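Local coordinates for protein halotolerant alpha-type carbonic anhydrase (dCA II) (Dunaliella salina, PDB 1Y7W) that catalyses the reversible hydration of carbon dioxide to bicarbonate as a zinc-dependent alpha-type carbonic anhydrase that tolerates high salt, at residues H150-E155 with L166-I171; M172-E177 with T246-V251; A225-S230 with V240-F245. One frame throughout, in Å; residues are numbered along the deposited sequence.

Contact 1. Residues H150-E155 with L166-I171; sequences HIVMQE and LAVIGI. With ZN (zinc ion), chain D.
I151 pairs with I169, and M153 with A167, as the hydrogen-bonded positions of an antiparallel strand pair. I151 N donates a hydrogen bond to I169 O, and I151 O accepts one from I169 N at 2.9 Å, both close to straight. The M153 pair is less even: M153 N meets A167 O at 2.8 Å with the N-H bent to 146°, while the bond from A167 N to M153 O is close to straight. CA-H...O contacts fill in between, among them V168 CA to I151 O at 3.3 Å.

The apolar packing differs on the two faces. On the face of I151 and M153, the M153 chain runs extended and then folds at its last torsion (chi3 -60°), which lays CE between A167 CB, at 3.8 Å, and I169 CD1, at 3.9 Å. I151 CD1 reaches along to I171 CD1. On the other face, L166 CD2 rests against Q154 CA, and V168 CG1 sits 3.9 Å from H150 CB, set obliquely to the imidazole.

H150 carries the metal chemistry. Its ND1 binds the zinc ion at 2.0 Å, with H130 and H132 as the other protein ligands and a water 1.9 Å from the zinc ion. The far nitrogen, NE2, is hydrogen-bonded to E148, a second-shell carboxylate that would fix the ring's rotation and probably make it a stronger donor to the metal. This is the three-histidine zinc site of alpha-carbonic anhydrases, built on the central beta-sheet, here on a beta hairpin, toward its open end.

Contact 2. Residues M172-E177 with T246-V251; sequences MYKYSE and TTPREV
Y173 and V251 form the apolar middle of this contact: V251 CG1 lies 3.7 Å from Y173 CB and also touches the Y175 ring at CD1. The valine places CG1 between its own backbone N and carbonyl carbon (chi1 63°), and from there that methyl reaches both tyrosines. L183 of helix 181-195 packs on Y173 and V251. At the other end, P248 CB meets M172 CB at 3.9 Å.

Beside this core, R249 runs alongside the Y173 ring, both side chains pointing the same way. R249 CB comes within 3.4 Å of Y173 CD2 and its CD follows along CE2, while the guanidinium goes further, to a salt bridge with D180 and to the carbonyl oxygens of T215, L217 and L218.

The strands run parallel, though splayed by 48°. R249 N bonds to M172 O at 2.7 Å, K174 N to R249 O, V251 N to K174 O, and S176 N to V251 O at 3.0 Å. Before the pairing starts, a water bridges M172 N and T247 O.

At the polar rim S176 OG donates to E250 OE2, 2.6 Å away, approaching from above the carboxylate plane. K174 lies beside E250, its NZ 4.6 Å from OE1, beyond salt-bridge distance. The E250 carboxylate is thus gripped by a neutral hydroxyl, with the lysine probably adding only a longer-range attraction.

Contact 3. Residues A225-S230 with V240-F245; sequences AGYDGS and VKWHVF
Y227 turns its ring into the space between its own backbone N and carbonyl carbon (chi1 71°), while W242 throws CG back beside its backbone N (chi1 -84°), and the two side chains come to lie side by side on the same face of the sheet. Their planes are only 10° apart but slid past one another, the tyrosine and pyrrole-ring centroids 5.0 Å apart, so there is little overlap. W242 CB sits over the face of the Y227 ring, 3.4 Å from CE1, and Y227 OH hangs above the indole, offset toward its rim. V240 CG1 lies over the opposite face, also toward the rim of the indole. The tyrosine hydroxyl is itself held by H138 and S52.

The indole is pinned in its own plane as well: W242 NE1 gives a hydrogen bond to S230 O at 2.9 Å, which satisfies the buried N-H. G229 CA lies against the same edge, 3.7 Å from W242 CD1.

On the reverse face K241 lies beside D228, pointing the same way. NZ meets OD2 at 2.7 Å in a salt bridge, coming from well above the carboxylate plane; R67 pairs with the same OD2, and T70 takes another bond from NZ.

The backbones pair antiparallel. A225 and V244 bond both ways; Y227 N to W242 O is long at 3.3 Å, whereas W242 N to Y227 O is 2.9 Å. G229 N bonds to V240 O.

The whole is a beta hairpin of the central sheet that sets W242 edge-to-face with H150, a zinc ligand. It thus contributes a tryptophan to the wall of the active-site cleft, as in other alpha-carbonic anhydrases.

How the contacts relate
All three contacts belong to one mixed, mainly antiparallel sheet. Contact 1 closes the hairpin of strands 147-155 and 166-175, and contact 2 takes up the latter strand where it runs on, pairing it parallel with strand 240-251. Contact 3, nested in the loop that contact 2 closes, joins strand 240-251 to 224-229. The centres of contacts 1 and 3 are about 9 Å apart, and probable hydrogen bonds from G170 N to H243 O and from H243 N to V168 O, with the packing of V168 on W242, join them; contact 2 lies about 19 Å from each. Contact 1 supplies one zinc ligand, contact 3 lies beside the metal site, and contact 2 continues the sheet outward.

Contact 1. Residues H150-E155 with L166-I171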
ATOM      1  N   HIS A 150       0.678   0.030   2.027  1.00 15.57           N
ATOM      2  CA  HIS A 150      -0.315  -0.315   1.016  1.00 15.18           C
ATOM      3  C   HIS A 150      -0.735  -1.797   1.178  1.00 15.93           C
ATOM      4  O   HIS A 150       0.086  -2.676   1.012  1.00 14.94           O
ATOM      5  CB  HIS A 150       0.262  -0.108  -0.401  1.00 15.15           C
ATOM      6  CG  HIS A 150       0.380   1.343  -0.807  1.00 14.28           C
ATOM      7  ND1 HIS A 150       1.153   1.763  -1.880  1.00 14.68           N
ATOM      8  CD2 HIS A 150      -0.099   2.468  -0.223  1.00 13.75           C
ATOM      9  CE1 HIS A 150       1.153   3.084  -1.925  1.00 15.33           C
ATOM     10  NE2 HIS A 150       0.403   3.541  -0.928  1.00 12.74           N
ATOM     11  N   ILE A 151      -1.995  -2.026   1.549  1.00 17.27           N
ATOM     12  CA  ILE A 151      -2.585  -3.365   1.626  1.00 16.11           C
ATOM     13  C   ILE A 151      -3.305  -3.469   0.287  1.00 16.80           C
ATOM     14  O   ILE A 151      -4.270  -2.717   0.005  1.00 16.73           O
ATOM     15  CB  ILE A 151      -3.605  -3.490   2.751  1.00 16.14           C
ATOM     16  CG1 ILE A 151      -2.916  -3.210   4.091  1.00 16.31           C
ATOM     17  CG2 ILE A 151      -4.188  -4.936   2.770  1.00 16.97           C
ATOM     18  CD1 ILE A 151      -3.890  -3.148   5.262  1.00 16.29           C
ATOM     19  N   VAL A 152      -2.825  -4.382  -0.548  1.00 15.71           N
ATOM     20  CA  VAL A 152      -3.325  -4.560  -1.914  1.00 15.33           C
ATOM     21  C   VAL A 152      -4.347  -5.693  -1.968  1.00 17.70           C
ATOM     22  O   VAL A 152      -4.035  -6.775  -1.484  1.00 16.76           O
ATOM     23  CB  VAL A 152      -2.187  -4.943  -2.820  1.00 16.72           C
ATOM     24  CG1 VAL A 152      -2.718  -5.161  -4.278  1.00 15.14           C
ATOM     25  CG2 VAL A 152      -1.091  -3.801  -2.796  1.00 13.69           C
ATOM     26  N   MET A 153      -5.547  -5.425  -2.483  1.00 15.99           N
ATOM     27  CA  MET A 153      -6.588  -6.470  -2.571  1.00 15.64           C
ATOM     28  C   MET A 153      -7.020  -6.636  -4.022  1.00 16.09           C
ATOM     29  O   MET A 153      -7.042  -5.670  -4.783  1.00 16.04           O
ATOM     30  CB  MET A 153      -7.780  -6.100  -1.681  1.00 16.19           C
ATOM     31  CG  MET A 153      -7.333  -5.750  -0.268  1.00 17.01           C
ATOM     32  SD  MET A 153      -8.645  -5.425   0.883  1.00 19.71           S
ATOM     33  CE  MET A 153      -9.456  -4.100   0.189  1.00 19.46           C
ATOM     34  N   GLN A 154      -7.408  -7.869  -4.409  1.00 15.47           N
ATOM     35  CA  GLN A 154      -7.816  -8.152  -5.792  1.00 15.35           C
ATOM     36  C   GLN A 154      -9.276  -8.672  -5.731  1.00 17.41           C
ATOM     37  O   GLN A 154      -9.640  -9.425  -4.823  1.00 18.39           O
ATOM     38  CB  GLN A 154      -6.890  -9.261  -6.349  1.00 15.25           C
ATOM     39  CG  GLN A 154      -7.163  -9.743  -7.768  1.00 19.20           C
ATOM     40  CD  GLN A 154      -6.086 -10.718  -8.171  1.00 20.65           C
ATOM     41  OE1 GLN A 154      -5.009 -10.303  -8.568  1.00 23.13           O
ATOM     42  NE2 GLN A 154      -6.318 -12.011  -7.936  1.00 21.32           N
ATOM     43  N   GLU A 155     -10.094  -8.271  -6.681  1.00 19.06           N
ATOM     44  CA  GLU A 155     -11.485  -8.747  -6.673  1.00 20.51           C
ATOM     45  C   GLU A 155     -11.451 -10.306  -6.728  1.00 22.01           C
ATOM     46  O   GLU A 155     -10.569 -10.920  -7.364  1.00 20.65           O
ATOM     47  CB  GLU A 155     -12.224  -8.176  -7.877  1.00 19.11           C
ATOM     48  CG  GLU A 155     -11.681  -8.610  -9.186  1.00 20.21           C
ATOM     49  CD  GLU A 155     -12.627  -8.241 -10.347  1.00 22.57           C
ATOM     50  OE1 GLU A 155     -13.853  -8.540 -10.269  1.00 23.79           O
ATOM     51  OE2 GLU A 155     -12.136  -7.660 -11.330  1.00 21.01           O
ATOM     52  N   LEU A 166      -8.609  -3.872  -8.697  1.00 17.08           N
ATOM     53  CA  LEU A 166      -7.910  -3.917  -7.420  1.00 16.94           C
ATOM     54  C   LEU A 166      -8.485  -2.889  -6.430  1.00 15.07           C
ATOM     55  O   LEU A 166      -9.135  -1.921  -6.839  1.00 15.95           O
ATOM     56  CB  LEU A 166      -6.396  -3.611  -7.594  1.00 16.76           C
ATOM     57  CG  LEU A 166      -5.629  -4.509  -8.576  1.00 15.35           C
ATOM     58  CD1 LEU A 166      -4.137  -4.116  -8.596  1.00 18.12           C
ATOM     59  CD2 LEU A 166      -5.791  -5.986  -8.067  1.00 17.77           C
ATOM     60  N   ALA A 167      -8.276  -3.115  -5.131  1.00 13.28           N
ATOM     61  CA  ALA A 167      -8.684  -2.117  -4.118  1.00 13.91           C
ATOM     62  C   ALA A 167      -7.476  -2.008  -3.220  1.00 15.20           C
ATOM     63  O   ALA A 167      -6.957  -3.049  -2.768  1.00 15.97           O
ATOM     64  CB  ALA A 167      -9.871  -2.615  -3.311  1.00 16.12           C
ATOM     65  N   VAL A 168      -6.984  -0.790  -2.972  1.00 13.42           N
ATOM     66  CA  VAL A 168      -5.814  -0.679  -2.114  1.00 14.79           C
ATOM     67  C   VAL A 168      -6.126   0.246  -0.927  1.00 14.72           C
ATOM     68  O   VAL A 168      -6.794   1.302  -1.083  1.00 16.79           O
ATOM     69  CB  VAL A 168      -4.557  -0.180  -2.909  1.00 15.67           C
ATOM     70  CG1 VAL A 168      -3.330   0.051  -1.913  1.00 15.59           C
ATOM     71  CG2 VAL A 168      -4.210  -1.224  -4.012  1.00 17.69           C
ATOM     72  N   ILE A 169      -5.635  -0.162   0.237  1.00 14.52           N
ATOM     73  CA  ILE A 169      -5.832   0.597   1.446  1.00 15.11           C
ATOM     74  C   ILE A 169      -4.501   1.246   1.753  1.00 15.81           C
ATOM     75  O   ILE A 169      -3.482   0.571   1.765  1.00 17.11           O
ATOM     76  CB  ILE A 169      -6.270  -0.321   2.584  1.00 15.13           C
ATOM     77  CG1 ILE A 169      -7.752  -0.685   2.317  1.00 16.24           C
ATOM     78  CG2 ILE A 169      -6.127   0.357   3.920  1.00 16.32           C
ATOM     79  CD1 ILE A 169      -8.344  -1.813   3.188  1.00 16.83           C
ATOM     80  N   GLY A 170      -4.514   2.553   1.978  1.00 15.62           N
ATOM     81  CA  GLY A 170      -3.250   3.240   2.225  1.00 15.45           C
ATOM     82  C   GLY A 170      -3.287   3.721   3.655  1.00 16.04           C
ATOM     83  O   GLY A 170      -4.275   4.339   4.024  1.00 17.23           O
ATOM     84  N   ILE A 171      -2.240   3.445   4.431  1.00 16.78           N
ATOM     85  CA  ILE A 171      -2.167   3.829   5.836  1.00 16.16           C
ATOM     86  C   ILE A 171      -0.870   4.604   6.076  1.00 17.93           C
ATOM     87  O   ILE A 171       0.190   4.124   5.725  1.00 16.84           O
ATOM     88  CB  ILE A 171      -2.194   2.568   6.722  1.00 18.28           C
ATOM     89  CG1 ILE A 171      -3.604   1.925   6.592  1.00 19.65           C
ATOM     90  CG2 ILE A 171      -1.950   2.916   8.241  1.00 18.71           C
ATOM     91  CD1 ILE A 171      -3.668   0.429   7.038  1.00 18.99           C
TER
HETATM   92 ZN    ZN D 283       2.499   0.731  -3.026  1.00 17.72          ZN
HETATM   93  O   HOH W   1       2.850   0.687  -4.905  1.00 28.85           O

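Contact 2. Residues M172-E177 with T246-V251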
ATOM      1  N   MET A 172      -0.983   5.799   6.689  1.00 17.98           N
ATOM      2  CA  MET A 172       0.192   6.650   6.962  1.00 16.34           C
ATOM      3  C   MET A 172       0.743   6.460   8.379  1.00 16.11           C
ATOM      4  O   MET A 172       0.015   6.079   9.296  1.00 14.80           O
ATOM      5  CB  MET A 172      -0.225   8.132   6.858  1.00 17.80           C
ATOM      6  CG  MET A 172      -0.841   8.494   5.530  1.00 18.44           C
ATOM      7  SD  MET A 172       0.416   8.288   4.239  1.00 17.90           S
ATOM      8  CE  MET A 172      -0.384   9.154   2.858  1.00 16.54           C
ATOM      9  N   TYR A 173       2.020   6.786   8.550  1.00 16.20           N
ATOM     10  CA  TYR A 173       2.645   6.774   9.858  1.00 15.82           C
ATOM     11  C   TYR A 173       3.331   8.126   9.997  1.00 17.74           C
ATOM     12  O   TYR A 173       4.050   8.519   9.084  1.00 19.14           O
ATOM     13  CB  TYR A 173       3.739   5.741   9.977  1.00 16.37           C
ATOM     14  CG  TYR A 173       3.249   4.331   9.860  1.00 17.29           C
ATOM     15  CD1 TYR A 173       2.850   3.814   8.610  1.00 17.60           C
ATOM     16  CD2 TYR A 173       3.160   3.503  11.005  1.00 20.19           C
ATOM     17  CE1 TYR A 173       2.353   2.471   8.518  1.00 18.87           C
ATOM     18  CE2 TYR A 173       2.676   2.182  10.923  1.00 19.19           C
ATOM     19  CZ  TYR A 173       2.274   1.680   9.676  1.00 20.84           C
ATOM     20  OH  TYR A 173       1.768   0.394   9.614  1.00 20.95           O
ATOM     21  N   LYS A 174       3.051   8.838  11.083  1.00 18.74           N
ATOM     22  CA  LYS A 174       3.741  10.107  11.341  1.00 19.63           C
ATOM     23  C   LYS A 174       4.887   9.869  12.357  1.00 20.13           C
ATOM     24  O   LYS A 174       4.837   8.945  13.204  1.00 20.17           O
ATOM     25  CB  LYS A 174       2.775  11.146  11.926  1.00 20.92           C
ATOM     26  CG  LYS A 174       2.192  10.779  13.276  1.00 23.64           C
ATOM     27  CD  LYS A 174       1.404  11.955  13.890  1.00 27.00           C
ATOM     28  CE  LYS A 174       0.766  11.541  15.243  1.00 28.92           C
ATOM     29  NZ  LYS A 174      -0.131  12.613  15.850  1.00 29.88           N
ATOM     30  N   TYR A 175       5.936  10.687  12.275  1.00 21.31           N
ATOM     31  CA  TYR A 175       7.031  10.534  13.219  1.00 23.49           C
ATOM     32  C   TYR A 175       6.464  10.919  14.591  1.00 24.91           C
ATOM     33  O   TYR A 175       5.706  11.876  14.737  1.00 23.69           O
ATOM     34  CB  TYR A 175       8.219  11.478  12.890  1.00 23.38           C
ATOM     35  CG  TYR A 175       9.184  10.922  11.869  1.00 22.26           C
ATOM     36  CD1 TYR A 175       9.738   9.661  12.031  1.00 20.70           C
ATOM     37  CD2 TYR A 175       9.534  11.657  10.726  1.00 22.46           C
ATOM     38  CE1 TYR A 175      10.618   9.137  11.077  1.00 20.63           C
ATOM     39  CE2 TYR A 175      10.429  11.120   9.757  1.00 19.84           C
ATOM     40  CZ  TYR A 175      10.947   9.862   9.957  1.00 19.64           C
ATOM     41  OH  TYR A 175      11.758   9.292   9.010  1.00 20.44           O
ATOM     42  N   SER A 176       6.879  10.181  15.594  1.00 27.12           N
ATOM     43  CA  SER A 176       6.397  10.406  16.945  1.00 30.46           C
ATOM     44  C   SER A 176       7.505   9.933  17.897  1.00 32.78           C
ATOM     45  O   SER A 176       8.474   9.325  17.441  1.00 31.72           O
ATOM     46  CB  SER A 176       5.133   9.572  17.120  1.00 29.12           C
ATOM     47  OG  SER A 176       4.856   9.303  18.462  1.00 30.86           O
ATOM     48  N   GLU A 177       7.389  10.224  19.194  1.00 35.51           N
ATOM     49  CA  GLU A 177       8.422   9.760  20.138  1.00 40.34           C
ATOM     50  C   GLU A 177       8.098   8.313  20.544  1.00 40.33           C
ATOM     51  O   GLU A 177       8.908   7.639  21.182  1.00 42.42           O
ATOM     52  CB  GLU A 177       8.490  10.701  21.375  1.00 42.93           C
ATOM     53  CG  GLU A 177       8.826  12.198  21.031  1.00 49.93           C
ATOM     54  CD  GLU A 177       7.717  13.245  21.460  1.00 54.20           C
ATOM     55  OE1 GLU A 177       7.792  13.806  22.603  1.00 55.89           O
ATOM     56  OE2 GLU A 177       6.768  13.509  20.650  1.00 55.47           O
ATOM     57  N   THR A 246      -6.985   8.807   6.682  1.00 19.14           N
ATOM     58  CA  THR A 246      -6.408  10.092   7.031  1.00 21.32           C
ATOM     59  C   THR A 246      -5.869  10.242   8.458  1.00 21.84           C
ATOM     60  O   THR A 246      -5.238  11.223   8.741  1.00 22.83           O
ATOM     61  CB  THR A 246      -7.439  11.207   6.646  1.00 21.11           C
ATOM     62  OG1 THR A 246      -8.699  10.932   7.249  1.00 21.65           O
ATOM     63  CG2 THR A 246      -7.625  11.214   5.120  1.00 23.24           C
ATOM     64  N   THR A 247      -6.090   9.271   9.337  1.00 20.57           N
ATOM     65  CA  THR A 247      -5.532   9.316  10.676  1.00 22.27           C
ATOM     66  C   THR A 247      -4.307   8.427  10.636  1.00 21.20           C
ATOM     67  O   THR A 247      -4.394   7.225  10.345  1.00 20.03           O
ATOM     68  CB  THR A 247      -6.495   8.729  11.695  1.00 24.63           C
ATOM     69  OG1 THR A 247      -7.740   9.438  11.628  1.00 25.22           O
ATOM     70  CG2 THR A 247      -5.890   8.809  13.087  1.00 24.94           C
ATOM     71  N   PRO A 248      -3.137   8.997  10.925  1.00 20.59           N
ATOM     72  CA  PRO A 248      -1.932   8.168  10.885  1.00 19.54           C
ATOM     73  C   PRO A 248      -1.614   7.332  12.112  1.00 20.18           C
ATOM     74  O   PRO A 248      -2.168   7.537  13.203  1.00 20.47           O
ATOM     75  CB  PRO A 248      -0.802   9.181  10.619  1.00 18.46           C
ATOM     76  CG  PRO A 248      -1.327  10.470  11.216  1.00 21.91           C
ATOM     77  CD  PRO A 248      -2.844  10.430  11.184  1.00 21.36           C
ATOM     78  N   ARG A 249      -0.793   6.316  11.887  1.00 19.62           N
ATOM     79  CA  ARG A 249      -0.220   5.542  12.989  1.00 20.12           C
ATOM     80  C   ARG A 249       1.054   6.328  13.347  1.00 20.34           C
ATOM     81  O   ARG A 249       1.235   7.437  12.826  1.00 22.63           O
ATOM     82  CB  ARG A 249       0.158   4.146  12.518  1.00 19.29           C
ATOM     83  CG  ARG A 249      -1.022   3.185  12.730  1.00 20.92           C
ATOM     84  CD  ARG A 249      -0.654   1.780  12.249  1.00 25.07           C
ATOM     85  NE  ARG A 249      -1.732   0.860  12.589  1.00 27.37           N
ATOM     86  CZ  ARG A 249      -1.847   0.236  13.757  1.00 30.69           C
ATOM     87  NH1 ARG A 249      -2.897  -0.573  13.953  1.00 30.93           N
ATOM     88  NH2 ARG A 249      -0.903   0.370  14.707  1.00 28.42           N
ATOM     89  N   GLU A 250       1.927   5.774  14.190  1.00 20.97           N
ATOM     90  CA  GLU A 250       3.148   6.473  14.597  1.00 22.24           C
ATOM     91  C   GLU A 250       4.395   5.678  14.335  1.00 21.11           C
ATOM     92  O   GLU A 250       4.355   4.491  14.369  1.00 21.06           O
ATOM     93  CB  GLU A 250       3.070   6.821  16.107  1.00 26.80           C
ATOM     94  CG  GLU A 250       1.904   7.781  16.386  1.00 32.08           C
ATOM     95  CD  GLU A 250       1.752   8.162  17.858  1.00 37.38           C
ATOM     96  OE1 GLU A 250       0.688   8.743  18.171  1.00 39.52           O
ATOM     97  OE2 GLU A 250       2.679   7.891  18.673  1.00 37.33           O
ATOM     98  N   VAL A 251       5.523   6.341  14.115  1.00 21.57           N
ATOM     99  CA  VAL A 251       6.768   5.624  13.870  1.00 21.69           C
ATOM    100  C   VAL A 251       7.927   6.471  14.341  1.00 22.72           C
ATOM    101  O   VAL A 251       7.847   7.687  14.289  1.00 23.85           O
ATOM    102  CB  VAL A 251       6.939   5.306  12.343  1.00 20.07           C
ATOM    103  CG1 VAL A 251       7.026   6.566  11.546  1.00 17.43           C
ATOM    104  CG2 VAL A 251       8.146   4.449  12.116  1.00 21.55           C
TER
HETATM  105  O   HOH W   2      -3.531   6.574   7.753  1.00 18.31           O

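Contact 3. Residues A225-S230 with V240-F245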
ATOM      1  N   ALA A 225     -10.164   8.750   2.588  1.00 18.53           N
ATOM      2  CA  ALA A 225     -10.459   9.436   1.344  1.00 17.77           C
ATOM      3  C   ALA A 225     -10.424   8.352   0.250  1.00 16.69           C
ATOM      4  O   ALA A 225      -9.446   7.628   0.157  1.00 18.08           O
ATOM      5  CB  ALA A 225      -9.381  10.469   1.068  1.00 16.32           C
ATOM      6  N   GLY A 226     -11.450   8.269  -0.572  1.00 16.27           N
ATOM      7  CA  GLY A 226     -11.458   7.284  -1.632  1.00 15.49           C
ATOM      8  C   GLY A 226     -11.508   7.937  -3.014  1.00 16.19           C
ATOM      9  O   GLY A 226     -12.155   8.957  -3.193  1.00 17.27           O
ATOM     10  N   TYR A 227     -10.862   7.336  -4.011  1.00 15.73           N
ATOM     11  CA  TYR A 227     -10.922   7.917  -5.349  1.00 17.63           C
ATOM     12  C   TYR A 227     -10.491   6.831  -6.327  1.00 17.75           C
ATOM     13  O   TYR A 227      -9.983   5.746  -5.900  1.00 17.77           O
ATOM     14  CB  TYR A 227      -9.978   9.142  -5.454  1.00 16.24           C
ATOM     15  CG  TYR A 227      -8.494   8.815  -5.449  1.00 15.61           C
ATOM     16  CD1 TYR A 227      -7.787   8.579  -4.263  1.00 16.77           C
ATOM     17  CD2 TYR A 227      -7.795   8.729  -6.664  1.00 16.21           C
ATOM     18  CE1 TYR A 227      -6.413   8.277  -4.259  1.00 16.17           C
ATOM     19  CE2 TYR A 227      -6.414   8.426  -6.690  1.00 19.17           C
ATOM     20  CZ  TYR A 227      -5.729   8.202  -5.480  1.00 17.55           C
ATOM     21  OH  TYR A 227      -4.389   7.903  -5.535  1.00 14.92           O
ATOM     22  N   ASP A 228     -10.693   7.095  -7.624  1.00 16.44           N
ATOM     23  CA  ASP A 228     -10.324   6.132  -8.668  1.00 16.73           C
ATOM     24  C   ASP A 228      -8.872   6.378  -9.136  1.00 17.87           C
ATOM     25  O   ASP A 228      -8.541   7.473  -9.611  1.00 18.39           O
ATOM     26  CB  ASP A 228     -11.261   6.255  -9.864  1.00 16.85           C
ATOM     27  CG  ASP A 228     -12.706   5.787  -9.564  1.00 22.09           C
ATOM     28  OD1 ASP A 228     -13.619   6.346 -10.216  1.00 23.30           O
ATOM     29  OD2 ASP A 228     -12.931   4.896  -8.716  1.00 20.58           O
ATOM     30  N   GLY A 229      -8.007   5.373  -9.026  1.00 16.08           N
ATOM     31  CA  GLY A 229      -6.633   5.640  -9.393  1.00 15.59           C
ATOM     32  C   GLY A 229      -5.922   4.512 -10.079  1.00 17.88           C
ATOM     33  O   GLY A 229      -6.531   3.677 -10.715  1.00 16.86           O
ATOM     34  N   SER A 230      -4.621   4.426  -9.832  1.00 17.97           N
ATOM     35  CA  SER A 230      -3.769   3.482 -10.505  1.00 17.09           C
ATOM     36  C   SER A 230      -2.732   2.812  -9.634  1.00 17.21           C
ATOM     37  O   SER A 230      -2.585   3.166  -8.471  1.00 17.20           O
ATOM     38  CB  SER A 230      -3.006   4.256 -11.588  1.00 17.10           C
ATOM     39  OG  SER A 230      -1.863   4.962 -11.056  1.00 17.90           O
ATOM     40  N   VAL A 240      -7.329   0.644  -9.925  1.00 16.44           N
ATOM     41  CA  VAL A 240      -7.329   0.650  -8.458  1.00 16.26           C
ATOM     42  C   VAL A 240      -8.329   1.552  -7.773  1.00 17.75           C
ATOM     43  O   VAL A 240      -8.363   2.751  -8.045  1.00 16.23           O
ATOM     44  CB  VAL A 240      -5.950   1.089  -7.877  1.00 17.85           C
ATOM     45  CG1 VAL A 240      -6.021   1.139  -6.328  1.00 14.68           C
ATOM     46  CG2 VAL A 240      -4.872   0.126  -8.311  1.00 18.44           C
ATOM     47  N   LYS A 241      -9.142   0.989  -6.869  1.00 15.65           N
ATOM     48  CA  LYS A 241     -10.036   1.829  -6.065  1.00 16.80           C
ATOM     49  C   LYS A 241      -9.163   2.123  -4.810  1.00 17.65           C
ATOM     50  O   LYS A 241      -8.794   1.199  -4.060  1.00 16.39           O
ATOM     51  CB  LYS A 241     -11.290   1.065  -5.644  1.00 17.02           C
ATOM     52  CG  LYS A 241     -12.146   0.653  -6.810  1.00 18.16           C
ATOM     53  CD  LYS A 241     -12.434   1.792  -7.781  1.00 17.28           C
ATOM     54  CE  LYS A 241     -13.480   1.350  -8.786  1.00 18.44           C
ATOM     55  NZ  LYS A 241     -13.723   2.503  -9.739  1.00 17.44           N
ATOM     56  N   TRP A 242      -8.824   3.400  -4.601  1.00 17.13           N
ATOM     57  CA  TRP A 242      -7.964   3.769  -3.494  1.00 15.31           C
ATOM     58  C   TRP A 242      -8.765   4.133  -2.243  1.00 14.98           C
ATOM     59  O   TRP A 242      -9.855   4.731  -2.332  1.00 14.62           O
ATOM     60  CB  TRP A 242      -7.040   4.976  -3.900  1.00 15.39           C
ATOM     61  CG  TRP A 242      -5.801   4.520  -4.635  1.00 12.75           C
ATOM     62  CD1 TRP A 242      -5.596   4.458  -6.005  1.00 14.41           C
ATOM     63  CD2 TRP A 242      -4.640   4.012  -4.032  1.00 13.96           C
ATOM     64  NE1 TRP A 242      -4.349   3.949  -6.276  1.00 13.53           N
ATOM     65  CE2 TRP A 242      -3.739   3.667  -5.070  1.00 14.17           C
ATOM     66  CE3 TRP A 242      -4.257   3.813  -2.696  1.00 14.23           C
ATOM     67  CZ2 TRP A 242      -2.467   3.137  -4.814  1.00 14.43           C
ATOM     68  CZ3 TRP A 242      -3.005   3.300  -2.431  1.00 15.98           C
ATOM     69  CH2 TRP A 242      -2.110   2.960  -3.501  1.00 16.36           C
ATOM     70  N   HIS A 243      -8.219   3.773  -1.085  1.00 15.24           N
ATOM     71  CA  HIS A 243      -8.841   4.104   0.204  1.00 13.70           C
ATOM     72  C   HIS A 243      -7.660   4.586   1.072  1.00 17.25           C
ATOM     73  O   HIS A 243      -6.926   3.784   1.639  1.00 17.98           O
ATOM     74  CB  HIS A 243      -9.499   2.867   0.844  1.00 14.91           C
ATOM     75  CG  HIS A 243     -10.414   2.109  -0.071  1.00 15.75           C
ATOM     76  ND1 HIS A 243      -9.952   1.372  -1.146  1.00 14.20           N
ATOM     77  CD2 HIS A 243     -11.765   2.004  -0.096  1.00 14.93           C
ATOM     78  CE1 HIS A 243     -10.983   0.869  -1.805  1.00 16.49           C
ATOM     79  NE2 HIS A 243     -12.091   1.238  -1.194  1.00 16.65           N
ATOM     80  N   VAL A 244      -7.458   5.896   1.159  1.00 16.68           N
ATOM     81  CA  VAL A 244      -6.352   6.437   1.938  1.00 18.61           C
ATOM     82  C   VAL A 244      -6.848   6.945   3.305  1.00 17.65           C
ATOM     83  O   VAL A 244      -7.556   7.941   3.361  1.00 16.49           O
ATOM     84  CB  VAL A 244      -5.678   7.572   1.148  1.00 18.22           C
ATOM     85  CG1 VAL A 244      -4.482   8.089   1.913  1.00 19.95           C
ATOM     86  CG2 VAL A 244      -5.241   7.042  -0.204  1.00 18.13           C
ATOM     87  N   PHE A 245      -6.531   6.216   4.385  1.00 16.96           N
ATOM     88  CA  PHE A 245      -6.950   6.600   5.735  1.00 18.32           C
ATOM     89  C   PHE A 245      -6.239   7.860   6.138  1.00 18.17           C
ATOM     90  O   PHE A 245      -5.057   7.933   6.028  1.00 17.11           O
ATOM     91  CB  PHE A 245      -6.661   5.448   6.697  1.00 19.56           C
ATOM     92  CG  PHE A 245      -7.603   4.317   6.477  1.00 22.40           C
ATOM     93  CD1 PHE A 245      -8.687   4.129   7.337  1.00 24.44           C
ATOM     94  CD2 PHE A 245      -7.524   3.552   5.299  1.00 24.24           C
ATOM     95  CE1 PHE A 245      -9.705   3.179   7.045  1.00 24.32           C
ATOM     96  CE2 PHE A 245      -8.521   2.603   4.972  1.00 25.10           C
ATOM     97  CZ  PHE A 245      -9.618   2.414   5.862  1.00 26.96           C
TER